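Local atomic coordinates of probable amidase (Thermus thermophilus, PDB entry 2DC0), a protein that probably belongs to the amidase family, as an alpha/beta protein built around a large mixed beta-sheet with helices packed about it. Residues 172-175 with 176-180; 286-289 with 290-294; 308-311 with 312-315; 320-323 with 324-328; 376-379 with 380-384. All blocks are in the same frame, centred on the assembly; numbering follows the deposited sequence.

Contact 1: 172-175 with 176-180; sequences IRIP and AGFNG
Pro175 and Asn179 meet through one doubly used acceptor near the end of the short helix 173-179. The Pro175 carbonyl oxygen takes the backbone hydrogen of Asn179 N at 3.0 Å and the side-chain amide of the same residue, Asn179 ND2, at 2.9 Å. The two donors arrive from opposite faces of the carbonyl plane, so the oxygen is clasped between them. Asn179 can do this because CG stands beside its own backbone N (chi1 -64°), which folds the amide back along the helix. Outside the turn the amide also gives a hydrogen to Ala144 O and accepts one from Ala137 N, and this fixes which way round it lies.

The remaining polar links are ordinary helical ones. Gly177 N bonds to Arg173 O at 2.9 Å, and Phe178 N points almost straight at Ile174 O, with 175° at the hydrogen. Pro175 has no N-H to offer, but it sits in the first turn.

The apolar link is a CH-pi contact: Ile174 CG2 lies over one face of the Phe178 ring, 4.1 Å from its centroid and offset toward the rim. The two side chains run alongside each other, and Phe178 goes on to meet the ring of Phe381 with the planes steeply inclined.

The helix is left at Gly180, whose phi is positive. Its N makes weak bonds to Ala176 O (2.9 Å) and Gly177 O (3.3 Å), the Schellman motif that commonly ends an alpha-helix.

Contact 2: 286-289 with 290-294; sequences TRLV and RYEAA
Thr286 and Arg290, one turn apart on helix 281-296, lie side by side, and the methyl of the threonine rests on the guanidinium. Thr286 CG2 sits over one face of that flat group, offset toward its rim, and comes within 3.5 Å of Arg290 NE. The extended arginine chain also passes close to the backbone beneath, with Arg290 CG 3.2 Å from Thr286 O. That oxygen is satisfied by Arg290 N at 2.9 Å. The methyl faces the arginine because it stands opposite the backbone N of Thr286, which places OG1 beside that N (chi1 -60°). From there OG1 bonds back to Tyr282 O and also to Arg378 NH1.

Further along, each carbonyl has its helical donor: Arg287 O takes Tyr291 N at 3.0 Å, Leu288 O takes Glu292 N at 3.2 Å, and Val289 O takes Ala293 N at 2.8 Å.

Leu288 and Glu292 form a second parallel pair. Leu288 CD2 lies 3.8 Å from Glu292 OE2, so a methyl borders a buried carboxylate. Both carboxylate oxygens nonetheless have hydroxyl partners: Tyr327 OH and Ser202 OG at OE2, Ser200 OG at OE1. Three hydroxyls thus hold the group and fix its rotation.

Helices and loops both pack around this stretch. Leu288 presses on Tyr327, Ala330 and Arg334 of helix 324-345 and borders the loop residues Ser202 and Thr203. The Tyr291 ring stacks on that of Tyr327, and Arg290 and Ala294 lean on helix 310-321, so helix 281-296 is flanked by helices 310-321 and 324-345.

Contact 3: 308-311 with 312-315; sequences FSPQ and VREA
Arg313 N reaches Ser309 O at 2.8 Å, a bond with 162° at the hydrogen that opens the ladder of helix 310-321. Glu314 N to Pro310 O, also 2.8 Å, repeats it one residue on. Ser309 is the N-cap of this helix. Its OG, placed between backbone N and carbonyl carbon (chi1 61°), receives a weak capping bond from Val312 N at 3.5 Å, while its stronger partner is Glu119 OE1. Val312 CG2 flanks the same hydroxyl.

The other methyl of Val312, CG1, lies 3.9 Å from Phe308 CD1. These two side chains cross at about a right angle, and the phenyl ring continues onto Ala300 and Leu301 of helix 298-303. Pro310, at the first helical position, has no N-H, and in the first turn none is needed for the helical ladder.

Arg313 bends at chi3 (64°) and folds back toward the start of the helix, so that Pro310 CA lies over one face of its guanidinium. Its NH1 makes a weak bond to Pro305 O. The Gln311 chain bends at chi2, which leaves NE2 beside Val312 CG2, and NE2 bonds to His118 NE2, tying the first turn to a neighbouring loop.

Contact 4: 320-323 with 324-328; sequences LALT and EKDYR
Thr323 gives two hydrogens to Asp326 where the chain leaves helix 310-321 and enters helix 324-345. Both go to Asp326 OD2. Thr323 N meets it at 2.9 Å, on the anti side and only slightly out of the carboxylate plane, whereas Thr323 OG1, at 3.2 Å, comes from well above that plane. With chi1 at 63°, Thr323 holds OG1 between backbone N and carbonyl carbon, near enough to accept a weak bond from Lys325 N at 3.3 Å. Asp326 turns CG beside its own N (chi1 -67°), which swings the carboxylate back over the helix start. Leu322 crosses it at about a right angle, its CD2 3.8 Å from Asp326 OD2.

Next in the chain, Glu324 is curled, bent at both of its first two torsions, and so presents its carboxylate to Arg328. The grip is side-on: Arg328 NE bonds to Glu324 OE1 and Arg328 NH2 to Glu324 OE2, each at 2.9 Å, making a salt bridge that holds both flat groups. Lys325 CA lies over one guanidinium face. Glu324 OE1 also lies close to Tyr291 OH of the second subunit, probably hydrogen-bonded to it, and Tyr327 meets its counterpart Tyr327 there with nearly perpendicular rings.

The pairing of Thr323 with Asp326 is a capping box, a motif characteristic of helix N termini, here placed directly at a helix-to-helix junction.

Contact 5: 376-379 with 380-384; sequences GHRE and AFITL
His377 and Phe381 bring their rings together one turn apart, with Phe381 CD2 poised over the centre of the imidazole face. The nearest pair, His377 NE2 and Phe381 CD2, is 3.5 Å apart. The planes are inclined at 36°, an oblique pair. His377 O lies near the plane of the phenyl ring at its edge, 3.3 Å from Phe381 CD2, and takes the helical bond from Phe381 N at 2.9 Å.

Elsewhere along the turn, Ile382 CG2 comes to 3.1 Å from Arg378 O. It is pressed there because chi1 of -153° sets this methyl between the backbone N and carbonyl carbon. Glu379 and Thr383 run side by side, and a water bridges them, giving hydrogens to Glu379 OE2 at 3.0 Å and to Thr383 OG1 at 2.8 Å. A direct approach of Thr383 OG1 to Glu379 O is modelled too short for its length to be trusted, and the accompanying bond from Thr383 N is weak.

These contacts run along the short helix that starts at His377, straight after the two-stranded hairpin of 367-370 and 373-376. Gly376, the last strand residue, is its N-cap, and Ala380 N bonds to Gly376 O.

In the second shell, Gln143 OE1 bonds to His377 NE2 and so limits turning of the imidazole. Ala380 and Phe381 lean on Val368 of the hairpin, while Glu379, Ile382 and Thr383 all border Tyr282 of helix 281-296.

In the fold
Each contact spans a single turn or a cap of continuous chain, so none closes a long loop, and the five follow in series without nesting or crossing. Contact 1 comes first, in a buried helix, its centre about 7 Å from the centre of the chain. Contacts 2, 3 and 4 succeed one another outward, on helix 281-296, at the start of helix 310-321 and at its junction with helix 324-345; contact 2 touches both of the others, and with contact 4 it reaches the second subunit. Contact 5, last in the chain, returns inward: it touches contact 2 on one hand and contact 1 on the other, joining helix 281-296 to the buried helix 173-179.

Contact 1: 172-175 with 176-180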
loop_
_atom_site.group_PDB
_atom_site.type_symbol
_atom_site.label_atom_id
_atom_site.label_comp_id
_atom_site.label_asym_id
_atom_site.label_seq_id
_atom_site.Cartn_x
_atom_site.Cartn_y
_atom_site.Cartn_z
ATOM N N ILE A 172 -12.359 7.120 14.272
ATOM C CA ILE A 172 -13.055 8.338 13.869
ATOM C C ILE A 172 -14.439 7.919 13.358
ATOM O O ILE A 172 -15.462 8.454 13.775
ATOM C CB ILE A 172 -12.307 9.089 12.734
ATOM C CG1 ILE A 172 -11.202 9.963 13.331
ATOM C CG2 ILE A 172 -13.272 9.947 11.921
ATOM C CD1 ILE A 172 -10.159 10.457 12.330
ATOM N N ARG A 173 -14.460 6.946 12.454
ATOM C CA ARG A 173 -15.703 6.465 11.869
ATOM C C ARG A 173 -16.664 5.797 12.857
ATOM O O ARG A 173 -17.872 6.042 12.811
ATOM C CB ARG A 173 -15.367 5.526 10.707
ATOM C CG ARG A 173 -14.620 6.255 9.589
ATOM C CD ARG A 173 -13.863 5.299 8.677
ATOM N NE ARG A 173 -12.680 4.749 9.337
ATOM C CZ ARG A 173 -12.145 3.572 9.034
ATOM N NH1 ARG A 173 -12.695 2.822 8.081
ATOM N NH2 ARG A 173 -11.064 3.140 9.682
ATOM N N ILE A 174 -16.140 4.967 13.755
ATOM C CA ILE A 174 -16.987 4.282 14.730
ATOM C C ILE A 174 -17.748 5.254 15.640
ATOM O O ILE A 174 -18.966 5.171 15.757
ATOM C CB ILE A 174 -16.151 3.281 15.573
ATOM C CG1 ILE A 174 -15.651 2.157 14.648
ATOM C CG2 ILE A 174 -16.997 2.693 16.708
ATOM C CD1 ILE A 174 -14.530 1.335 15.216
ATOM N N PRO A 175 -17.042 6.189 16.297
ATOM C CA PRO A 175 -17.780 7.119 17.160
ATOM C C PRO A 175 -18.723 8.022 16.360
ATOM O O PRO A 175 -19.788 8.409 16.850
ATOM C CB PRO A 175 -16.673 7.886 17.892
ATOM C CG PRO A 175 -15.507 7.809 16.959
ATOM C CD PRO A 175 -15.588 6.398 16.409
ATOM N N ALA A 176 -18.346 8.347 15.125
ATOM C CA ALA A 176 -19.208 9.177 14.284
ATOM C C ALA A 176 -20.507 8.416 14.052
ATOM O O ALA A 176 -21.593 8.972 14.194
ATOM C CB ALA A 176 -18.524 9.474 12.942
ATOM N N GLY A 177 -20.388 7.137 13.700
ATOM C CA GLY A 177 -21.569 6.326 13.459
ATOM C C GLY A 177 -22.450 6.231 14.693
ATOM O O GLY A 177 -23.650 6.486 14.629
ATOM N N PHE A 178 -21.835 5.865 15.816
ATOM C CA PHE A 178 -22.511 5.715 17.099
ATOM C C PHE A 178 -23.295 6.942 17.550
ATOM O O PHE A 178 -24.385 6.824 18.127
ATOM C CB PHE A 178 -21.484 5.393 18.191
ATOM C CG PHE A 178 -21.110 3.936 18.289
ATOM C CD1 PHE A 178 -21.068 3.121 17.164
ATOM C CD2 PHE A 178 -20.759 3.394 19.523
ATOM C CE1 PHE A 178 -20.682 1.783 17.263
ATOM C CE2 PHE A 178 -20.370 2.061 19.638
ATOM C CZ PHE A 178 -20.332 1.254 18.502
ATOM N N ASN A 179 -22.730 8.119 17.305
ATOM C CA ASN A 179 -23.339 9.371 17.741
ATOM C C ASN A 179 -24.072 10.176 16.668
ATOM O O ASN A 179 -24.614 11.244 16.955
ATOM C CB ASN A 179 -22.262 10.226 18.422
ATOM C CG ASN A 179 -21.715 9.569 19.688
ATOM O OD1 ASN A 179 -22.389 9.524 20.719
ATOM N ND2 ASN A 179 -20.501 9.036 19.606
ATOM N N GLY A 180 -24.101 9.666 15.441
ATOM C CA GLY A 180 -24.822 10.358 14.383
ATOM C C GLY A 180 -24.180 11.603 13.787
ATOM O O GLY A 180 -24.879 12.549 13.403
#

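Contact 2: 286-289 with 290-294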
loop_
_atom_site.group_PDB
_atom_site.type_symbol
_atom_site.label_atom_id
_atom_site.label_comp_id
_atom_site.label_asym_id
_atom_site.label_seq_id
_atom_site.Cartn_x
_atom_site.Cartn_y
_atom_site.Cartn_z
ATOM N N THR A 286 -4.646 -6.461 14.072
ATOM C CA THR A 286 -4.403 -6.549 15.503
ATOM C C THR A 286 -2.926 -6.701 15.868
ATOM O O THR A 286 -2.405 -5.947 16.690
ATOM C CB THR A 286 -5.202 -7.703 16.106
ATOM O OG1 THR A 286 -6.596 -7.467 15.882
ATOM C CG2 THR A 286 -4.948 -7.814 17.611
ATOM N N ARG A 287 -2.250 -7.664 15.250
ATOM C CA ARG A 287 -0.840 -7.881 15.548
ATOM C C ARG A 287 0.028 -6.699 15.142
ATOM O O ARG A 287 0.897 -6.271 15.898
ATOM C CB ARG A 287 -0.340 -9.153 14.857
ATOM C CG ARG A 287 -1.134 -10.383 15.240
ATOM C CD ARG A 287 -0.465 -11.670 14.785
ATOM N NE ARG A 287 -1.244 -12.836 15.201
ATOM C CZ ARG A 287 -0.753 -14.067 15.314
ATOM N NH1 ARG A 287 0.525 -14.301 15.043
ATOM N NH2 ARG A 287 -1.537 -15.064 15.701
ATOM N N LEU A 288 -0.213 -6.164 13.951
ATOM C CA LEU A 288 0.573 -5.045 13.468
ATOM C C LEU A 288 0.454 -3.823 14.379
ATOM O O LEU A 288 1.460 -3.245 14.779
ATOM C CB LEU A 288 0.148 -4.693 12.036
ATOM C CG LEU A 288 1.133 -3.818 11.257
ATOM C CD1 LEU A 288 0.891 -3.932 9.755
ATOM C CD2 LEU A 288 0.988 -2.382 11.727
ATOM N N VAL A 289 -0.776 -3.445 14.714
ATOM C CA VAL A 289 -1.024 -2.290 15.568
ATOM C C VAL A 289 -0.542 -2.493 17.009
ATOM O O VAL A 289 0.126 -1.625 17.568
ATOM C CB VAL A 289 -2.536 -1.923 15.563
ATOM C CG1 VAL A 289 -2.855 -0.927 16.686
ATOM C CG2 VAL A 289 -2.904 -1.297 14.208
ATOM N N ARG A 290 -0.879 -3.626 17.617
ATOM C CA ARG A 290 -0.449 -3.875 18.995
ATOM C C ARG A 290 1.071 -3.895 19.109
ATOM O O ARG A 290 1.625 -3.418 20.101
ATOM C CB ARG A 290 -1.029 -5.192 19.511
ATOM C CG ARG A 290 -2.529 -5.112 19.747
ATOM C CD ARG A 290 -3.081 -6.401 20.298
ATOM N NE ARG A 290 -4.483 -6.268 20.670
ATOM C CZ ARG A 290 -5.252 -7.283 21.043
ATOM N NH1 ARG A 290 -4.747 -8.509 21.091
ATOM N NH2 ARG A 290 -6.522 -7.072 21.368
ATOM N N TYR A 291 1.746 -4.438 18.097
ATOM C CA TYR A 291 3.202 -4.484 18.115
ATOM C C TYR A 291 3.764 -3.068 18.142
ATOM O O TYR A 291 4.608 -2.748 18.982
ATOM C CB TYR A 291 3.754 -5.205 16.882
ATOM C CG TYR A 291 5.273 -5.262 16.852
ATOM C CD1 TYR A 291 5.965 -6.276 17.515
ATOM C CD2 TYR A 291 6.016 -4.278 16.199
ATOM C CE1 TYR A 291 7.363 -6.310 17.532
ATOM C CE2 TYR A 291 7.416 -4.301 16.206
ATOM C CZ TYR A 291 8.078 -5.322 16.878
ATOM O OH TYR A 291 9.451 -5.348 16.899
ATOM N N GLU A 292 3.302 -2.221 17.222
ATOM C CA GLU A 292 3.789 -0.843 17.156
ATOM C C GLU A 292 3.396 -0.044 18.393
ATOM O O GLU A 292 4.208 0.718 18.923
ATOM C CB GLU A 292 3.265 -0.124 15.893
ATOM C CG GLU A 292 3.761 -0.715 14.568
ATOM C CD GLU A 292 3.441 0.161 13.348
ATOM O OE1 GLU A 292 2.654 1.122 13.466
ATOM O OE2 GLU A 292 3.977 -0.125 12.258
ATOM N N ALA A 293 2.159 -0.224 18.856
ATOM C CA ALA A 293 1.673 0.505 20.025
ATOM C C ALA A 293 2.454 0.140 21.284
ATOM O O ALA A 293 2.768 1.005 22.108
ATOM C CB ALA A 293 0.185 0.228 20.234
ATOM N N ALA A 294 2.766 -1.142 21.435
ATOM C CA ALA A 294 3.508 -1.585 22.607
ATOM C C ALA A 294 4.909 -0.970 22.645
ATOM O O ALA A 294 5.421 -0.652 23.715
ATOM C CB ALA A 294 3.600 -3.105 22.629
#

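Contact 3: 308-311 with 312-315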
loop_
_atom_site.group_PDB
_atom_site.type_symbol
_atom_site.label_atom_id
_atom_site.label_comp_id
_atom_site.label_asym_id
_atom_site.label_seq_id
_atom_site.Cartn_x
_atom_site.Cartn_y
_atom_site.Cartn_z
ATOM N N PHE A 308 -1.906 2.168 33.366
ATOM C CA PHE A 308 -2.773 1.730 32.275
ATOM C C PHE A 308 -3.914 0.895 32.846
ATOM O O PHE A 308 -3.729 0.178 33.829
ATOM C CB PHE A 308 -1.995 0.863 31.273
ATOM C CG PHE A 308 -0.927 1.601 30.512
ATOM C CD1 PHE A 308 -1.263 2.561 29.563
ATOM C CD2 PHE A 308 0.420 1.320 30.734
ATOM C CE1 PHE A 308 -0.272 3.231 28.845
ATOM C CE2 PHE A 308 1.418 1.984 30.024
ATOM C CZ PHE A 308 1.072 2.942 29.076
ATOM N N SER A 309 -5.090 0.982 32.233
ATOM C CA SER A 309 -6.238 0.196 32.688
ATOM C C SER A 309 -5.978 -1.266 32.320
ATOM O O SER A 309 -5.145 -1.553 31.456
ATOM C CB SER A 309 -7.514 0.678 31.998
ATOM O OG SER A 309 -7.419 0.515 30.586
ATOM N N PRO A 310 -6.673 -2.211 32.976
ATOM C CA PRO A 310 -6.474 -3.636 32.675
ATOM C C PRO A 310 -6.611 -3.974 31.183
ATOM O O PRO A 310 -5.739 -4.634 30.612
ATOM C CB PRO A 310 -7.538 -4.318 33.529
ATOM C CG PRO A 310 -7.602 -3.424 34.739
ATOM C CD PRO A 310 -7.579 -2.034 34.128
ATOM N N GLN A 311 -7.700 -3.520 30.564
ATOM C CA GLN A 311 -7.966 -3.765 29.141
ATOM C C GLN A 311 -6.799 -3.293 28.279
ATOM O O GLN A 311 -6.260 -4.053 27.475
ATOM C CB GLN A 311 -9.238 -3.026 28.693
ATOM C CG GLN A 311 -9.701 -3.350 27.260
ATOM C CD GLN A 311 -10.286 -2.137 26.522
ATOM O OE1 GLN A 311 -11.277 -2.253 25.777
ATOM N NE2 GLN A 311 -9.664 -0.969 26.715
ATOM N N VAL A 312 -6.415 -2.032 28.445
ATOM C CA VAL A 312 -5.312 -1.481 27.672
ATOM C C VAL A 312 -4.001 -2.195 27.976
ATOM O O VAL A 312 -3.231 -2.498 27.070
ATOM C CB VAL A 312 -5.144 0.031 27.939
ATOM C CG1 VAL A 312 -3.812 0.521 27.376
ATOM C CG2 VAL A 312 -6.288 0.795 27.285
ATOM N N ARG A 313 -3.753 -2.466 29.253
ATOM C CA ARG A 313 -2.527 -3.139 29.651
ATOM C C ARG A 313 -2.427 -4.516 28.996
ATOM O O ARG A 313 -1.356 -4.918 28.536
ATOM C CB ARG A 313 -2.473 -3.275 31.174
ATOM C CG ARG A 313 -1.083 -3.549 31.724
ATOM C CD ARG A 313 -1.051 -3.265 33.215
ATOM N NE ARG A 313 -1.924 -4.169 33.950
ATOM C CZ ARG A 313 -2.641 -3.818 35.013
ATOM N NH1 ARG A 313 -2.593 -2.571 35.462
ATOM N NH2 ARG A 313 -3.395 -4.718 35.633
ATOM N N GLU A 314 -3.540 -5.239 28.947
ATOM C CA GLU A 314 -3.539 -6.560 28.331
ATOM C C GLU A 314 -3.198 -6.471 26.841
ATOM O O GLU A 314 -2.418 -7.281 26.324
ATOM C CB GLU A 314 -4.902 -7.235 28.518
ATOM C CG GLU A 314 -5.083 -8.504 27.694
ATOM C CD GLU A 314 -6.413 -9.185 27.959
ATOM O OE1 GLU A 314 -7.425 -8.469 28.122
ATOM O OE2 GLU A 314 -6.448 -10.433 27.989
ATOM N N ALA A 315 -3.773 -5.488 26.151
ATOM C CA ALA A 315 -3.507 -5.312 24.724
ATOM C C ALA A 315 -2.043 -4.940 24.503
ATOM O O ALA A 315 -1.394 -5.454 23.591
ATOM C CB ALA A 315 -4.424 -4.229 24.141
#

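Contact 4: 320-323 with 324-328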
loop_
_atom_site.group_PDB
_atom_site.type_symbol
_atom_site.label_atom_id
_atom_site.label_comp_id
_atom_site.label_asym_id
_atom_site.label_seq_id
_atom_site.Cartn_x
_atom_site.Cartn_y
_atom_site.Cartn_z
ATOM N N LEU A 320 3.749 -6.733 23.286
ATOM C CA LEU A 320 5.122 -7.015 23.682
ATOM C C LEU A 320 5.438 -8.494 23.544
ATOM O O LEU A 320 6.603 -8.884 23.451
ATOM C CB LEU A 320 5.361 -6.583 25.133
ATOM C CG LEU A 320 5.420 -5.080 25.384
ATOM C CD1 LEU A 320 5.727 -4.816 26.852
ATOM C CD2 LEU A 320 6.492 -4.461 24.499
ATOM N N ALA A 321 4.393 -9.314 23.545
ATOM C CA ALA A 321 4.534 -10.762 23.413
ATOM C C ALA A 321 4.788 -11.130 21.951
ATOM O O ALA A 321 5.298 -12.215 21.647
ATOM C CB ALA A 321 3.271 -11.466 23.928
ATOM N N LEU A 322 4.411 -10.226 21.048
ATOM C CA LEU A 322 4.641 -10.424 19.620
ATOM C C LEU A 322 6.083 -9.999 19.368
ATOM O O LEU A 322 6.522 -8.965 19.867
ATOM C CB LEU A 322 3.690 -9.549 18.789
ATOM C CG LEU A 322 2.197 -9.882 18.905
ATOM C CD1 LEU A 322 1.361 -8.839 18.169
ATOM C CD2 LEU A 322 1.957 -11.273 18.326
ATOM N N THR A 323 6.810 -10.797 18.595
ATOM C CA THR A 323 8.206 -10.503 18.287
ATOM C C THR A 323 8.338 -9.753 16.969
ATOM O O THR A 323 7.354 -9.555 16.265
ATOM C CB THR A 323 9.007 -11.795 18.158
ATOM O OG1 THR A 323 8.492 -12.548 17.052
ATOM C CG2 THR A 323 8.878 -12.620 19.429
ATOM N N GLU A 324 9.561 -9.349 16.635
ATOM C CA GLU A 324 9.794 -8.640 15.391
ATOM C C GLU A 324 9.474 -9.548 14.202
ATOM O O GLU A 324 9.173 -9.066 13.105
ATOM C CB GLU A 324 11.235 -8.104 15.336
ATOM C CG GLU A 324 12.354 -9.143 15.364
ATOM C CD GLU A 324 12.525 -9.836 14.029
ATOM O OE1 GLU A 324 12.630 -9.127 13.002
ATOM O OE2 GLU A 324 12.561 -11.083 14.006
ATOM N N LYS A 325 9.523 -10.861 14.419
ATOM C CA LYS A 325 9.186 -11.815 13.359
ATOM C C LYS A 325 7.681 -11.728 13.095
ATOM O O LYS A 325 7.245 -11.718 11.944
ATOM C CB LYS A 325 9.557 -13.249 13.771
ATOM C CG LYS A 325 9.060 -14.343 12.811
ATOM C CD LYS A 325 9.670 -14.201 11.420
ATOM C CE LYS A 325 9.337 -15.393 10.516
ATOM N NZ LYS A 325 7.880 -15.514 10.201
ATOM N N ASP A 326 6.889 -11.663 14.163
ATOM C CA ASP A 326 5.439 -11.560 14.012
ATOM C C ASP A 326 5.111 -10.266 13.269
ATOM O O ASP A 326 4.200 -10.223 12.449
ATOM C CB ASP A 326 4.739 -11.551 15.378
ATOM C CG ASP A 326 4.873 -12.869 16.113
ATOM O OD1 ASP A 326 4.550 -13.921 15.518
ATOM O OD2 ASP A 326 5.294 -12.859 17.292
ATOM N N TYR A 327 5.865 -9.215 13.568
ATOM C CA TYR A 327 5.658 -7.926 12.936
ATOM C C TYR A 327 5.993 -8.007 11.446
ATOM O O TYR A 327 5.238 -7.511 10.612
ATOM C CB TYR A 327 6.509 -6.863 13.640
ATOM C CG TYR A 327 6.344 -5.465 13.095
ATOM C CD1 TYR A 327 5.091 -4.853 13.039
ATOM C CD2 TYR A 327 7.448 -4.749 12.641
ATOM C CE1 TYR A 327 4.945 -3.553 12.539
ATOM C CE2 TYR A 327 7.312 -3.459 12.145
ATOM C CZ TYR A 327 6.063 -2.867 12.096
ATOM O OH TYR A 327 5.942 -1.587 11.599
ATOM N N ARG A 328 7.112 -8.640 11.105
ATOM C CA ARG A 328 7.488 -8.781 9.699
ATOM C C ARG A 328 6.395 -9.518 8.927
ATOM O O ARG A 328 6.077 -9.154 7.791
ATOM C CB ARG A 328 8.817 -9.533 9.561
ATOM C CG ARG A 328 10.045 -8.678 9.855
ATOM C CD ARG A 328 11.332 -9.410 9.505
ATOM N NE ARG A 328 11.755 -10.336 10.554
ATOM C CZ ARG A 328 11.757 -11.661 10.442
ATOM N NH1 ARG A 328 11.354 -12.246 9.320
ATOM N NH2 ARG A 328 12.184 -12.405 11.450
#

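Contact 5: 376-379 with 380-384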
loop_
_atom_site.group_PDB
_atom_site.type_symbol
_atom_site.label_atom_id
_atom_site.label_comp_id
_atom_site.label_asym_id
_atom_site.label_seq_id
_atom_site.Cartn_x
_atom_site.Cartn_y
_atom_site.Cartn_z
ATOM N N GLY A 376 -17.669 -11.439 19.986
ATOM C CA GLY A 376 -17.057 -10.506 20.910
ATOM C C GLY A 376 -17.255 -9.100 20.372
ATOM O O GLY A 376 -17.258 -8.896 19.158
ATOM N N HIS A 377 -17.419 -8.138 21.277
ATOM C CA HIS A 377 -17.639 -6.734 20.929
ATOM C C HIS A 377 -16.574 -6.149 20.002
ATOM O O HIS A 377 -16.898 -5.568 18.966
ATOM C CB HIS A 377 -17.723 -5.895 22.212
ATOM C CG HIS A 377 -17.992 -4.436 21.979
ATOM N ND1 HIS A 377 -17.062 -3.584 21.420
ATOM C CD2 HIS A 377 -19.080 -3.677 22.251
ATOM C CE1 HIS A 377 -17.567 -2.364 21.360
ATOM N NE2 HIS A 377 -18.790 -2.393 21.857
ATOM N N ARG A 378 -15.306 -6.301 20.371
ATOM C CA ARG A 378 -14.219 -5.758 19.566
ATOM C C ARG A 378 -14.241 -6.228 18.122
ATOM O O ARG A 378 -14.255 -5.411 17.203
ATOM C CB ARG A 378 -12.856 -6.091 20.187
ATOM C CG ARG A 378 -11.670 -5.577 19.362
ATOM C CD ARG A 378 -10.358 -5.614 20.146
ATOM N NE ARG A 378 -9.263 -4.999 19.401
ATOM C CZ ARG A 378 -8.521 -5.630 18.495
ATOM N NH1 ARG A 378 -8.741 -6.906 18.216
ATOM N NH2 ARG A 378 -7.561 -4.983 17.852
ATOM N N GLU A 379 -14.251 -7.541 17.918
ATOM C CA GLU A 379 -14.244 -8.077 16.566
ATOM C C GLU A 379 -15.496 -7.693 15.781
ATOM O O GLU A 379 -15.429 -7.469 14.576
ATOM C CB GLU A 379 -14.065 -9.606 16.591
ATOM C CG GLU A 379 -13.991 -10.244 15.200
ATOM C CD GLU A 379 -13.368 -11.635 15.210
ATOM O OE1 GLU A 379 -13.678 -12.427 16.125
ATOM O OE2 GLU A 379 -12.579 -11.943 14.290
ATOM N N ALA A 380 -16.639 -7.603 16.454
ATOM C CA ALA A 380 -17.865 -7.223 15.761
ATOM C C ALA A 380 -17.833 -5.757 15.303
ATOM O O ALA A 380 -18.252 -5.444 14.185
ATOM C CB ALA A 380 -19.077 -7.454 16.662
ATOM N N PHE A 381 -17.312 -4.876 16.155
ATOM C CA PHE A 381 -17.267 -3.436 15.874
ATOM C C PHE A 381 -16.001 -2.835 15.279
ATOM O O PHE A 381 -15.955 -1.629 15.025
ATOM C CB PHE A 381 -17.587 -2.653 17.144
ATOM C CG PHE A 381 -19.030 -2.697 17.537
ATOM C CD1 PHE A 381 -19.961 -1.890 16.894
ATOM C CD2 PHE A 381 -19.456 -3.532 18.565
ATOM C CE1 PHE A 381 -21.303 -1.910 17.270
ATOM C CE2 PHE A 381 -20.792 -3.563 18.950
ATOM C CZ PHE A 381 -21.719 -2.750 18.303
ATOM N N ILE A 382 -14.943 -3.584 15.102
ATOM C CA ILE A 382 -13.734 -3.084 14.463
ATOM C C ILE A 382 -13.490 -3.710 13.088
ATOM O O ILE A 382 -12.867 -3.100 12.216
ATOM C CB ILE A 382 -12.503 -3.311 15.389
ATOM C CG1 ILE A 382 -11.431 -2.265 15.109
ATOM C CG2 ILE A 382 -11.940 -4.710 15.193
ATOM C CD1 ILE A 382 -11.805 -0.877 15.554
ATOM N N THR A 383 -14.007 -4.917 12.884
ATOM C CA THR A 383 -13.815 -5.619 11.616
ATOM C C THR A 383 -14.303 -4.867 10.380
ATOM O O THR A 383 -13.670 -4.934 9.325
ATOM C CB THR A 383 -14.501 -7.004 11.635
ATOM O OG1 THR A 383 -13.993 -7.774 12.732
ATOM C CG2 THR A 383 -14.219 -7.754 10.342
ATOM N N LEU A 384 -15.429 -4.123 10.472
ATOM C CA LEU A 384 -15.991 -3.372 9.352
ATOM C C LEU A 384 -15.161 -2.156 8.940
ATOM O O LEU A 384 -15.145 -1.767 7.772
ATOM C CB LEU A 384 -17.408 -2.907 9.692
ATOM C CG LEU A 384 -18.412 -4.032 9.948
ATOM C CD1 LEU A 384 -19.750 -3.438 10.342
ATOM C CD2 LEU A 384 -18.540 -4.900 8.708
HETATM O O HOH W 1 -13.191 -10.341 11.814
#